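Local coordinates for protein Dph2 (Pyrococcus horikoshii, PDB 3LZD) that catalyses the first step of diphthamide biosynthesis, moving the 3-amino-3-carboxypropyl group of S-adenosyl-L-methionine onto a histidine of elongation factor 2 with the help of a [4Fe-4S] cluster, at residues A[169-172]-A[173-177]. Residues are numbered along the deposited sequence; the frame is centred on the assembly and turned at random.
Sequences EAKE and FLESE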
ATOM      1  N   GLU A 169     -17.728  22.340  27.573  1.00 40.39           N
ATOM      2  CA  GLU A 169     -17.304  23.609  28.146  1.00 47.98           C
ATOM      3  C   GLU A 169     -17.607  24.760  27.188  1.00 45.41           C
ATOM      4  O   GLU A 169     -18.089  25.814  27.598  1.00 42.96           O
ATOM      5  CB  GLU A 169     -15.809  23.577  28.440  1.00 53.85           C
ATOM      6  CG  GLU A 169     -15.431  24.333  29.696  1.00 74.65           C
ATOM      7  CD  GLU A 169     -14.640  23.474  30.660  1.00 81.47           C
ATOM      8  OE1 GLU A 169     -14.995  22.284  30.819  1.00 85.34           O
ATOM      9  OE2 GLU A 169     -13.674  23.991  31.261  1.00 88.44           O
ATOM     10  N   ALA A 170     -17.302  24.558  25.913  1.00 40.81           N
ATOM     11  CA  ALA A 170     -17.563  25.563  24.908  1.00 37.69           C
ATOM     12  C   ALA A 170     -19.072  25.867  24.914  1.00 41.30           C
ATOM     13  O   ALA A 170     -19.487  27.024  24.816  1.00 33.85           O
ATOM     14  CB  ALA A 170     -17.132  25.043  23.547  1.00 34.12           C
ATOM     15  N   LYS A 171     -19.890  24.824  25.036  1.00 37.39           N
ATOM     16  CA  LYS A 171     -21.332  25.011  25.049  1.00 38.73           C
ATOM     17  C   LYS A 171     -21.814  25.851  26.239  1.00 41.63           C
ATOM     18  O   LYS A 171     -22.554  26.832  26.056  1.00 40.03           O
ATOM     19  CB  LYS A 171     -22.048  23.663  25.048  1.00 40.71           C
ATOM     20  CG  LYS A 171     -23.559  23.797  25.107  1.00 45.29           C
ATOM     21  CD  LYS A 171     -24.268  22.498  24.789  1.00 47.35           C
ATOM     22  CE  LYS A 171     -25.765  22.636  25.046  1.00 55.17           C
ATOM     23  NZ  LYS A 171     -26.526  21.453  24.571  1.00 58.14           N
ATOM     24  N   GLU A 172     -21.398  25.466  27.444  1.00 37.40           N
ATOM     25  CA  GLU A 172     -21.776  26.172  28.667  1.00 42.45           C
ATOM     26  C   GLU A 172     -21.371  27.641  28.592  1.00 41.21           C
ATOM     27  O   GLU A 172     -22.113  28.525  29.018  1.00 40.90           O
ATOM     28  CB  GLU A 172     -21.121  25.510  29.891  1.00 47.10           C
ATOM     29  CG  GLU A 172     -21.821  24.240  30.366  1.00 55.67           C
ATOM     30  CD  GLU A 172     -21.014  23.461  31.408  1.00 62.67           C
ATOM     31  OE1 GLU A 172     -20.255  24.090  32.175  1.00 69.91           O
ATOM     32  OE2 GLU A 172     -21.151  22.218  31.474  1.00 59.84           O
ATOM     33  N   PHE A 173     -20.192  27.899  28.045  1.00 38.85           N
ATOM     34  CA  PHE A 173     -19.722  29.257  27.920  1.00 34.19           C
ATOM     35  C   PHE A 173     -20.592  30.051  26.947  1.00 37.82           C
ATOM     36  O   PHE A 173     -21.112  31.110  27.290  1.00 41.14           O
ATOM     37  CB  PHE A 173     -18.281  29.274  27.442  1.00 36.47           C
ATOM     38  CG  PHE A 173     -17.783  30.643  27.133  1.00 43.18           C
ATOM     39  CD1 PHE A 173     -17.528  31.546  28.156  1.00 39.16           C
ATOM     40  CD2 PHE A 173     -17.636  31.057  25.813  1.00 41.62           C
ATOM     41  CE1 PHE A 173     -17.136  32.846  27.867  1.00 39.11           C
ATOM     42  CE2 PHE A 173     -17.245  32.355  25.513  1.00 42.00           C
ATOM     43  CZ  PHE A 173     -16.994  33.251  26.542  1.00 47.55           C
ATOM     44  N   LEU A 174     -20.763  29.540  25.731  1.00 37.79           N
ATOM     45  CA  LEU A 174     -21.576  30.250  24.753  1.00 38.13           C
ATOM     46  C   LEU A 174     -23.013  30.454  25.243  1.00 44.25           C
ATOM     47  O   LEU A 174     -23.641  31.480  24.947  1.00 34.54           O
ATOM     48  CB  LEU A 174     -21.534  29.515  23.421  1.00 35.93           C
ATOM     49  CG  LEU A 174     -20.069  29.489  22.950  1.00 45.88           C
ATOM     50  CD1 LEU A 174     -19.835  28.351  21.967  1.00 37.19           C
ATOM     51  CD2 LEU A 174     -19.703  30.843  22.342  1.00 38.75           C
ATOM     52  N   GLU A 175     -23.534  29.493  26.000  1.00 45.39           N
ATOM     53  CA  GLU A 175     -24.885  29.638  26.528  1.00 47.04           C
ATOM     54  C   GLU A 175     -24.888  30.686  27.631  1.00 46.01           C
ATOM     55  O   GLU A 175     -25.816  31.494  27.720  1.00 38.38           O
ATOM     56  CB  GLU A 175     -25.414  28.310  27.059  1.00 40.76           C
ATOM     57  CG  GLU A 175     -25.968  27.425  25.954  1.00 48.93           C
ATOM     58  CD  GLU A 175     -26.364  26.048  26.445  1.00 50.65           C
ATOM     59  OE1 GLU A 175     -27.143  25.377  25.737  1.00 48.16           O
ATOM     60  OE2 GLU A 175     -25.889  25.640  27.532  1.00 54.01           O
ATOM     61  N   SER A 176     -23.842  30.683  28.457  1.00 42.67           N
ATOM     62  CA  SER A 176     -23.752  31.662  29.525  1.00 46.95           C
ATOM     63  C   SER A 176     -23.546  33.063  28.931  1.00 49.79           C
ATOM     64  O   SER A 176     -23.626  34.063  29.641  1.00 53.75           O
ATOM     65  CB  SER A 176     -22.596  31.337  30.470  1.00 39.48           C
ATOM     66  OG  SER A 176     -21.387  31.888  29.987  1.00 47.79           O
ATOM     67  N   GLU A 177     -23.263  33.140  27.635  1.00 45.31           N
ATOM     68  CA  GLU A 177     -23.078  34.441  27.009  1.00 45.44           C
ATOM     69  C   GLU A 177     -24.341  34.829  26.250  1.00 45.65           C
ATOM     70  O   GLU A 177     -24.379  35.864  25.590  1.00 45.23           O
ATOM     71  CB  GLU A 177     -21.891  34.427  26.044  1.00 53.05           C
ATOM     72  CG  GLU A 177     -20.509  34.371  26.698  1.00 55.13           C
ATOM     73  CD  GLU A 177     -20.139  35.648  27.448  1.00 59.56           C
ATOM     74  OE1 GLU A 177     -20.432  36.753  26.936  1.00 57.23           O
ATOM     75  OE2 GLU A 177     -19.535  35.546  28.540  1.00 55.35           O
TER
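Four successive i to i+4 bonds carry the helix from 169-172 into 173-177: Phe173 N to Glu169 O, Leu174 N to Ala170 O (3.0 Å, almost straight at 174°), Glu175 N to Lys171 O and Ser176 N to Glu172 O (2.8 Å). Ser176 OG turns back onto a lone pair of Phe173 O, 2.8 Å away and in the carbonyl plane, giving the hydroxyl an acceptor three residues back. The contact lies on the helix of a beta-alpha-beta unit, between strands 154-159 and 180-182; Ala170 packs on Ile214 and Leu174 on Leu212 of strand 210-214, while Phe173 leans on Val138 and Leu141 of helix 138-143. Glu177 CG lies 3.7 Å above one face of the Phe173 ring, toward its rim. With CG anti to the backbone N (chi1 178°), the extended Lys171 chain runs past the Glu175 carboxylate, which crosses it at a slant, and Lys171 CE comes to 3.1 Å from Glu175 OE1. The ammonium overshoots: Lys171 NZ stays 4.1 Å from Glu175 OE1, near enough for attraction but too far for a salt bridge. An alanine in place of Lys171 would probably leave the Glu175 carboxylate without the alkyl chain it crosses and without its neighbouring positive charge.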